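Local coordinates for protein hydrolase (Thermus thermophilus, PDB 1UFO) that is a member of the alpha/beta hydrolase fold enzymes and probably acts as a hydrolase, at residues K24-A29 / L105-A110; G139-L144 / Q160-T165. One frame throughout, in Å; residues are numbered along the deposited sequence.

Contact 1: residues K24-A29 / L105-A110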
ATOM      1  N   LYS A  24      -1.907 -12.521 -18.743  1.00 12.77           N
ATOM      2  CA  LYS A  24      -1.319 -13.428 -17.743  1.00 11.82           C
ATOM      3  C   LYS A  24      -2.316 -13.678 -16.566  1.00 12.60           C
ATOM      4  O   LYS A  24      -2.101 -14.594 -15.796  1.00 12.79           O
ATOM      5  CB  LYS A  24      -0.002 -12.871 -17.150  1.00 14.02           C
ATOM      6  CG  LYS A  24      -0.182 -11.579 -16.349  1.00 14.86           C
ATOM      7  CD  LYS A  24       1.157 -10.990 -15.910  1.00 14.87           C
ATOM      8  CE  LYS A  24       0.939  -9.691 -15.059  1.00 16.63           C
ATOM      9  NZ  LYS A  24       2.320  -9.234 -14.608  1.00 17.23           N
ATOM     10  N   ALA A  25      -3.361 -12.874 -16.494  1.00 10.65           N
ATOM     11  CA  ALA A  25      -4.379 -13.031 -15.408  1.00 11.25           C
ATOM     12  C   ALA A  25      -5.648 -12.314 -15.786  1.00 10.47           C
ATOM     13  O   ALA A  25      -5.637 -11.455 -16.696  1.00 11.03           O
ATOM     14  CB  ALA A  25      -3.836 -12.367 -14.105  1.00 11.15           C
ATOM     15  N   LEU A  26      -6.767 -12.609 -15.089  1.00  8.87           N
ATOM     16  CA  LEU A  26      -8.039 -11.898 -15.348  1.00  8.89           C
ATOM     17  C   LEU A  26      -8.304 -10.984 -14.163  1.00  9.42           C
ATOM     18  O   LEU A  26      -8.010 -11.354 -13.050  1.00  9.95           O
ATOM     19  CB  LEU A  26      -9.227 -12.929 -15.374  1.00 11.28           C
ATOM     20  CG  LEU A  26      -9.257 -13.851 -16.586  1.00 13.67           C
ATOM     21  CD1 LEU A  26      -9.994 -15.187 -16.212  1.00 14.15           C
ATOM     22  CD2 LEU A  26      -9.949 -13.063 -17.715  1.00 15.91           C
ATOM     23  N   LEU A  27      -8.885  -9.824 -14.419  1.00  8.57           N
ATOM     24  CA  LEU A  27      -9.334  -8.966 -13.306  1.00  8.50           C
ATOM     25  C   LEU A  27     -10.769  -8.601 -13.651  1.00  8.67           C
ATOM     26  O   LEU A  27     -11.029  -7.904 -14.630  1.00  9.54           O
ATOM     27  CB  LEU A  27      -8.493  -7.684 -13.178  1.00 10.71           C
ATOM     28  CG  LEU A  27      -8.908  -6.732 -12.068  1.00 10.63           C
ATOM     29  CD1 LEU A  27      -8.862  -7.483 -10.696  1.00 12.42           C
ATOM     30  CD2 LEU A  27      -8.063  -5.494 -12.012  1.00 12.12           C
ATOM     31  N   LEU A  28     -11.719  -9.084 -12.848  1.00  7.01           N
ATOM     32  CA  LEU A  28     -13.130  -8.685 -13.000  1.00  8.12           C
ATOM     33  C   LEU A  28     -13.312  -7.485 -12.101  1.00  8.85           C
ATOM     34  O   LEU A  28     -13.086  -7.592 -10.883  1.00  9.91           O
ATOM     35  CB  LEU A  28     -14.116  -9.852 -12.581  1.00  9.03           C
ATOM     36  CG  LEU A  28     -15.604  -9.431 -12.559  1.00  9.25           C
ATOM     37  CD1 LEU A  28     -16.088  -8.924 -13.924  1.00 10.23           C
ATOM     38  CD2 LEU A  28     -16.473 -10.709 -12.132  1.00 12.35           C
ATOM     39  N   ALA A  29     -13.741  -6.379 -12.682  1.00  8.46           N
ATOM     40  CA  ALA A  29     -13.909  -5.087 -11.927  1.00  8.19           C
ATOM     41  C   ALA A  29     -15.364  -4.741 -11.817  1.00  9.04           C
ATOM     42  O   ALA A  29     -16.085  -4.793 -12.805  1.00  8.62           O
ATOM     43  CB  ALA A  29     -13.128  -3.956 -12.635  1.00 10.06           C
ATOM     44  N   LEU A 105      -7.082 -18.467 -16.844  1.00 14.57           N
ATOM     45  CA  LEU A 105      -6.080 -17.630 -16.249  1.00 13.18           C
ATOM     46  C   LEU A 105      -6.476 -17.353 -14.790  1.00 12.52           C
ATOM     47  O   LEU A 105      -7.675 -17.373 -14.487  1.00 13.15           O
ATOM     48  CB  LEU A 105      -6.099 -16.253 -16.932  1.00 14.68           C
ATOM     49  CG  LEU A 105      -5.602 -16.287 -18.365  1.00 15.31           C
ATOM     50  CD1 LEU A 105      -5.831 -14.908 -18.926  1.00 17.66           C
ATOM     51  CD2 LEU A 105      -4.141 -16.701 -18.463  1.00 16.31           C
ATOM     52  N   PRO A 106      -5.494 -17.120 -13.925  1.00 14.54           N
ATOM     53  CA  PRO A 106      -5.799 -16.797 -12.515  1.00 12.66           C
ATOM     54  C   PRO A 106      -6.752 -15.602 -12.521  1.00 12.23           C
ATOM     55  O   PRO A 106      -6.525 -14.646 -13.279  1.00 11.38           O
ATOM     56  CB  PRO A 106      -4.468 -16.369 -11.979  1.00 14.06           C
ATOM     57  CG  PRO A 106      -3.471 -17.164 -12.759  1.00 16.25           C
ATOM     58  CD  PRO A 106      -4.034 -17.150 -14.169  1.00 14.07           C
ATOM     59  N   LEU A 107      -7.756 -15.647 -11.622  1.00 11.88           N
ATOM     60  CA  LEU A 107      -8.740 -14.571 -11.607  1.00 11.55           C
ATOM     61  C   LEU A 107      -8.685 -13.793 -10.308  1.00 11.60           C
ATOM     62  O   LEU A 107      -8.628 -14.392  -9.193  1.00 13.58           O
ATOM     63  CB  LEU A 107     -10.168 -15.107 -11.826  1.00 14.70           C
ATOM     64  CG  LEU A 107     -11.228 -13.950 -11.977  1.00 12.95           C
ATOM     65  CD1 LEU A 107     -12.313 -14.182 -13.002  1.00 16.86           C
ATOM     66  CD2 LEU A 107     -11.822 -13.803 -10.540  1.00 16.30           C
ATOM     67  N   PHE A 108      -8.700 -12.474 -10.472  1.00  9.35           N
ATOM     68  CA  PHE A 108      -8.713 -11.538  -9.341  1.00  9.22           C
ATOM     69  C   PHE A 108      -9.944 -10.690  -9.439  1.00  9.92           C
ATOM     70  O   PHE A 108     -10.536 -10.557 -10.522  1.00  9.33           O
ATOM     71  CB  PHE A 108      -7.512 -10.606  -9.422  1.00  8.56           C
ATOM     72  CG  PHE A 108      -6.223 -11.298  -9.293  1.00  9.08           C
ATOM     73  CD1 PHE A 108      -5.552 -11.806 -10.402  1.00 12.20           C
ATOM     74  CD2 PHE A 108      -5.661 -11.426  -8.041  1.00 10.60           C
ATOM     75  CE1 PHE A 108      -4.290 -12.457 -10.244  1.00 14.28           C
ATOM     76  CE2 PHE A 108      -4.403 -12.059  -7.845  1.00 12.07           C
ATOM     77  CZ  PHE A 108      -3.708 -12.575  -8.932  1.00 13.74           C
ATOM     78  N   LEU A 109     -10.377 -10.147  -8.303  1.00  7.50           N
ATOM     79  CA  LEU A 109     -11.529  -9.212  -8.338  1.00  9.41           C
ATOM     80  C   LEU A 109     -11.082  -7.798  -7.893  1.00  9.29           C
ATOM     81  O   LEU A 109     -10.186  -7.674  -7.027  1.00 10.30           O
ATOM     82  CB  LEU A 109     -12.589  -9.615  -7.333  1.00 12.45           C
ATOM     83  CG  LEU A 109     -13.231 -10.952  -7.433  1.00 13.74           C
ATOM     84  CD1 LEU A 109     -14.299 -11.027  -6.224  1.00 15.05           C
ATOM     85  CD2 LEU A 109     -13.994 -11.064  -8.790  1.00 17.44           C
ATOM     86  N   ALA A 110     -11.719  -6.770  -8.448  1.00  7.94           N
ATOM     87  CA  ALA A 110     -11.506  -5.391  -7.956  1.00  8.59           C
ATOM     88  C   ALA A 110     -12.892  -4.819  -7.843  1.00 11.06           C
ATOM     89  O   ALA A 110     -13.735  -5.080  -8.694  1.00 12.58           O
ATOM     90  CB  ALA A 110     -10.662  -4.590  -8.898  1.00  8.99           C
TER
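Leu26 to Ala29 pair in parallel with Leu107 to Ala110, joining two neighbouring strands in the central sheet of the alpha/beta hydrolase fold. Strand 107-112 leads into a sequence and turn that resemble the nucleophile elbow of this fold; Ala110 sits close by.

The tight part runs from Leu26 onward. Leu26 N donates to Pro106 O at 2.7 Å, a nearly straight bond (173°), and Leu26 O takes the N-H of Phe108 at 2.9 Å. Leu28 continues the ladder, its N bonded to Phe108 O and its O accepting from Ala110 N. Past the last of these bonds, Ala29 CA brings a C-H to Ala110 O at 3.2 Å.

One face carries Leu27, Phe108, Ala29 and Ala110. Leu27 turns CG away from its own N (chi1 179°), which carries CD1 across to Phe108 CB at 3.6 Å, with Ala110 CB also in touch. Leu231 and Leu235 of helix 221-236 cover Phe108. On the other face Leu28 and Leu109 run alongside each other in the same direction, while Leu26 meets Leu107; helix 77-103 packs here through Ala96, Glu100 and Phe103.

The loose end is where the strands begin. Leu105 and Pro106 are partly exposed, as is Lys24, whose NZ makes a salt bridge to Glu232. Leu105 still reaches back, its side chain set roughly perpendicular to that of Leu26, with Leu105 CB 4.0 Å from Leu26 CG. Pro106 CD rests 3.6 Å from Lys24 O.

Phe108, by contrast, is buried: its ring edge faces Leu26 O, which lies in the ring plane 3.6 Å from Phe108 CD1, while CE1 of the same ring touches Ala25 CB at 3.9 Å.

Contact 2: residues G139-L144 / Q160-T165; sequences GFPMKL and QAPPAT
Phe140 lays its ring along the turn Pro162 to Thr165, meeting three residues obliquely. CD2 of Phe140 approaches Pro162 CB at 3.5 Å, its CE1 reaches Ala164 CB at 3.8 Å, and its CE2 touches Thr165 CG2 at 3.6 Å. The ring gets there because CG stands opposite the carbonyl carbon (chi1 -71°). Pro141 adds to the patch, its side chain crossing that of Pro162 roughly at right angles, CD of Pro141 against CB of Pro162.

Beside this apolar cluster the backbones meet. Ala164 N donates to Gly139 O at 3.2 Å, a rather long bond whose donor is tilted 28° from the carbonyl plane. Pro163 CG lies against Gly139 O, also at 3.2 Å.

One shell out, Pro162 O holds the short 3-10 turn closed by accepting from both Thr165 N and Thr165 OG1, the hydroxyl at 2.6 Å and in the carbonyl plane. Helix 188-198 backs residues 139-140: Thr194 OG1 bonds Gly139 N, and Lys193 makes a cation-pi contact with Phe140. The contact brings together the two ends of the excursion carrying helix 153-160, between sheet strands 132-135 and 175-180.

The two loops are thus joined by a single hydrogen bond, by carbons of Pro163 and Ala164 against Gly139 O, and otherwise by carbon-to-carbon contacts. With its hydroxyl engaged inside its own turn, Thr165 offers the aromatic ring only a methyl group.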
ATOM      1  N   GLY A 139     -16.788  -3.735   4.051  1.00  9.64           N
ATOM      2  CA  GLY A 139     -17.442  -5.036   4.162  1.00 10.34           C
ATOM      3  C   GLY A 139     -18.745  -5.010   4.980  1.00 10.03           C
ATOM      4  O   GLY A 139     -19.331  -6.055   5.224  1.00 10.78           O
ATOM      5  N   PHE A 140     -19.138  -3.831   5.416  1.00 10.96           N
ATOM      6  CA  PHE A 140     -20.373  -3.619   6.091  1.00 11.16           C
ATOM      7  C   PHE A 140     -21.200  -2.691   5.251  1.00 10.90           C
ATOM      8  O   PHE A 140     -20.679  -1.790   4.596  1.00 11.48           O
ATOM      9  CB  PHE A 140     -20.190  -2.924   7.451  1.00 11.65           C
ATOM     10  CG  PHE A 140     -19.557  -3.798   8.497  1.00 12.35           C
ATOM     11  CD1 PHE A 140     -18.159  -3.972   8.586  1.00 11.59           C
ATOM     12  CD2 PHE A 140     -20.372  -4.486   9.380  1.00 13.78           C
ATOM     13  CE1 PHE A 140     -17.618  -4.854   9.558  1.00 13.55           C
ATOM     14  CE2 PHE A 140     -19.844  -5.347  10.338  1.00 14.59           C
ATOM     15  CZ  PHE A 140     -18.484  -5.547  10.441  1.00 14.33           C
ATOM     16  N   PRO A 141     -22.545  -2.868   5.287  1.00 13.22           N
ATOM     17  CA  PRO A 141     -23.427  -1.977   4.532  1.00 14.55           C
ATOM     18  C   PRO A 141     -23.446  -0.630   5.243  1.00 15.31           C
ATOM     19  O   PRO A 141     -23.060  -0.536   6.399  1.00 16.45           O
ATOM     20  CB  PRO A 141     -24.789  -2.653   4.576  1.00 15.29           C
ATOM     21  CG  PRO A 141     -24.761  -3.346   5.926  1.00 14.70           C
ATOM     22  CD  PRO A 141     -23.296  -3.905   6.018  1.00 14.13           C
HETATM   23  N   MSE A 142     -23.772   0.393   4.484  1.00 15.41           N
HETATM   24  CA  MSE A 142     -23.776   1.723   5.062  1.00 15.40           C
HETATM   25  C   MSE A 142     -24.633   1.855   6.280  1.00 17.51           C
HETATM   26  O   MSE A 142     -25.612   1.160   6.509  1.00 17.37           O
HETATM   27  CB  MSE A 142     -24.226   2.752   4.010  1.00 16.60           C
HETATM   28  CG  MSE A 142     -25.728   2.640   3.648  1.00 17.88           C
HETATM   29 SE   MSE A 142     -26.234   3.940   2.292  1.00 24.88          SE
HETATM   30  CE  MSE A 142     -25.986   2.883   0.785  1.00 23.62           C
ATOM     31  N   LYS A 143     -24.248   2.805   7.111  1.00 20.08           N
ATOM     32  CA  LYS A 143     -25.062   3.090   8.277  1.00 20.86           C
ATOM     33  C   LYS A 143     -26.443   3.469   7.753  1.00 19.93           C
ATOM     34  O   LYS A 143     -26.552   4.279   6.852  1.00 20.91           O
ATOM     35  CB  LYS A 143     -24.386   4.244   9.020  1.00 22.58           C
ATOM     36  CG  LYS A 143     -22.872   4.034   8.936  1.00 27.49           C
ATOM     37  CD  LYS A 143     -22.032   4.712  10.020  1.00 32.06           C
ATOM     38  CE  LYS A 143     -20.614   5.075   9.446  1.00 29.24           C
ATOM     39  NZ  LYS A 143     -20.728   6.091   8.400  1.00 32.47           N
ATOM     40  N   LEU A 144     -27.496   2.934   8.379  1.00 20.90           N
ATOM     41  CA  LEU A 144     -28.865   3.172   7.929  1.00 22.40           C
ATOM     42  C   LEU A 144     -29.352   4.562   8.284  1.00 22.86           C
ATOM     43  O   LEU A 144     -29.545   4.854   9.453  1.00 24.67           O
ATOM     44  CB  LEU A 144     -29.800   2.114   8.538  1.00 24.52           C
ATOM     45  CG  LEU A 144     -31.073   1.980   7.721  1.00 27.25           C
ATOM     46  CD1 LEU A 144     -30.802   1.279   6.430  1.00 29.39           C
ATOM     47  CD2 LEU A 144     -32.128   1.165   8.546  1.00 30.99           C
ATOM     48  N   GLN A 160     -28.310  -7.944   9.184  1.00 16.49           N
ATOM     49  CA  GLN A 160     -28.240  -8.872  10.274  1.00 18.67           C
ATOM     50  C   GLN A 160     -26.890  -9.578  10.346  1.00 19.25           C
ATOM     51  O   GLN A 160     -26.369  -9.846  11.439  1.00 20.23           O
ATOM     52  CB  GLN A 160     -29.349  -9.900  10.096  1.00 22.45           C
ATOM     53  CG  GLN A 160     -29.601 -10.720  11.310  1.00 29.91           C
ATOM     54  CD  GLN A 160     -29.434 -12.185  11.028  1.00 33.56           C
ATOM     55  OE1 GLN A 160     -28.328 -12.668  10.676  1.00 37.27           O
ATOM     56  NE2 GLN A 160     -30.523 -12.928  11.192  1.00 36.65           N
ATOM     57  N   ALA A 161     -26.334  -9.926   9.177  1.00 17.70           N
ATOM     58  CA  ALA A 161     -25.065 -10.638   9.123  1.00 15.58           C
ATOM     59  C   ALA A 161     -24.230 -10.082   7.950  1.00 15.05           C
ATOM     60  O   ALA A 161     -24.196 -10.646   6.872  1.00 14.96           O
ATOM     61  CB  ALA A 161     -25.279 -12.174   8.933  1.00 16.70           C
ATOM     62  N   PRO A 162     -23.608  -8.906   8.146  1.00 13.24           N
ATOM     63  CA  PRO A 162     -22.786  -8.303   7.080  1.00 12.36           C
ATOM     64  C   PRO A 162     -21.699  -9.303   6.638  1.00 11.73           C
ATOM     65  O   PRO A 162     -21.205 -10.111   7.442  1.00 12.19           O
ATOM     66  CB  PRO A 162     -22.151  -7.100   7.776  1.00 12.84           C
ATOM     67  CG  PRO A 162     -23.242  -6.722   8.811  1.00 13.85           C
ATOM     68  CD  PRO A 162     -23.672  -8.052   9.329  1.00 12.90           C
ATOM     69  N   PRO A 163     -21.284  -9.230   5.357  1.00 10.81           N
ATOM     70  CA  PRO A 163     -20.248 -10.172   4.924  1.00 11.25           C
ATOM     71  C   PRO A 163     -18.980 -10.153   5.746  1.00 11.09           C
ATOM     72  O   PRO A 163     -18.407 -11.221   5.977  1.00 12.49           O
ATOM     73  CB  PRO A 163     -19.962  -9.785   3.444  1.00 13.15           C
ATOM     74  CG  PRO A 163     -20.538  -8.383   3.340  1.00 14.58           C
ATOM     75  CD  PRO A 163     -21.715  -8.315   4.280  1.00 12.12           C
ATOM     76  N   ALA A 164     -18.518  -8.982   6.165  1.00 12.52           N
ATOM     77  CA  ALA A 164     -17.256  -8.970   6.928  1.00 11.80           C
ATOM     78  C   ALA A 164     -17.340  -9.631   8.282  1.00 12.87           C
ATOM     79  O   ALA A 164     -16.310  -9.800   8.928  1.00 13.77           O
ATOM     80  CB  ALA A 164     -16.713  -7.542   7.083  1.00 14.85           C
ATOM     81  N   THR A 165     -18.567  -9.972   8.700  1.00 14.38           N
ATOM     82  CA  THR A 165     -18.705 -10.701   9.998  1.00 15.25           C
ATOM     83  C   THR A 165     -18.618 -12.212   9.770  1.00 16.91           C
ATOM     84  O   THR A 165     -18.721 -12.997  10.754  1.00 19.13           O
ATOM     85  CB  THR A 165     -20.048 -10.396  10.700  1.00 16.30           C
ATOM     86  OG1 THR A 165     -21.127 -10.925   9.920  1.00 15.68           O
ATOM     87  CG2 THR A 165     -20.224  -8.880  10.864  1.00 17.77           C
TER

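From the N terminus, the first hairpin strands lead to residues 24-29, which wait through strand 52-56 and the long helix 77-103 before residues 105-110 come alongside; contact 1 closes that loop inside the sheet. The chain then passes helix 114-124 and strand 132-135, and only afterwards does contact 2 open. It closes a much shorter loop, spanning helix 153-160, beyond the sheet. The two therefore follow in series, neither nesting nor crossing. The centres of contact 1 and contact 2 are about 25 Å apart, on opposite sides of the chain's centre. The nearest atoms of contact 1 and contact 2 are about 11 Å apart. Contact 1 joins core strands; contact 2 links loops flanked by helices 114-124 and 188-198.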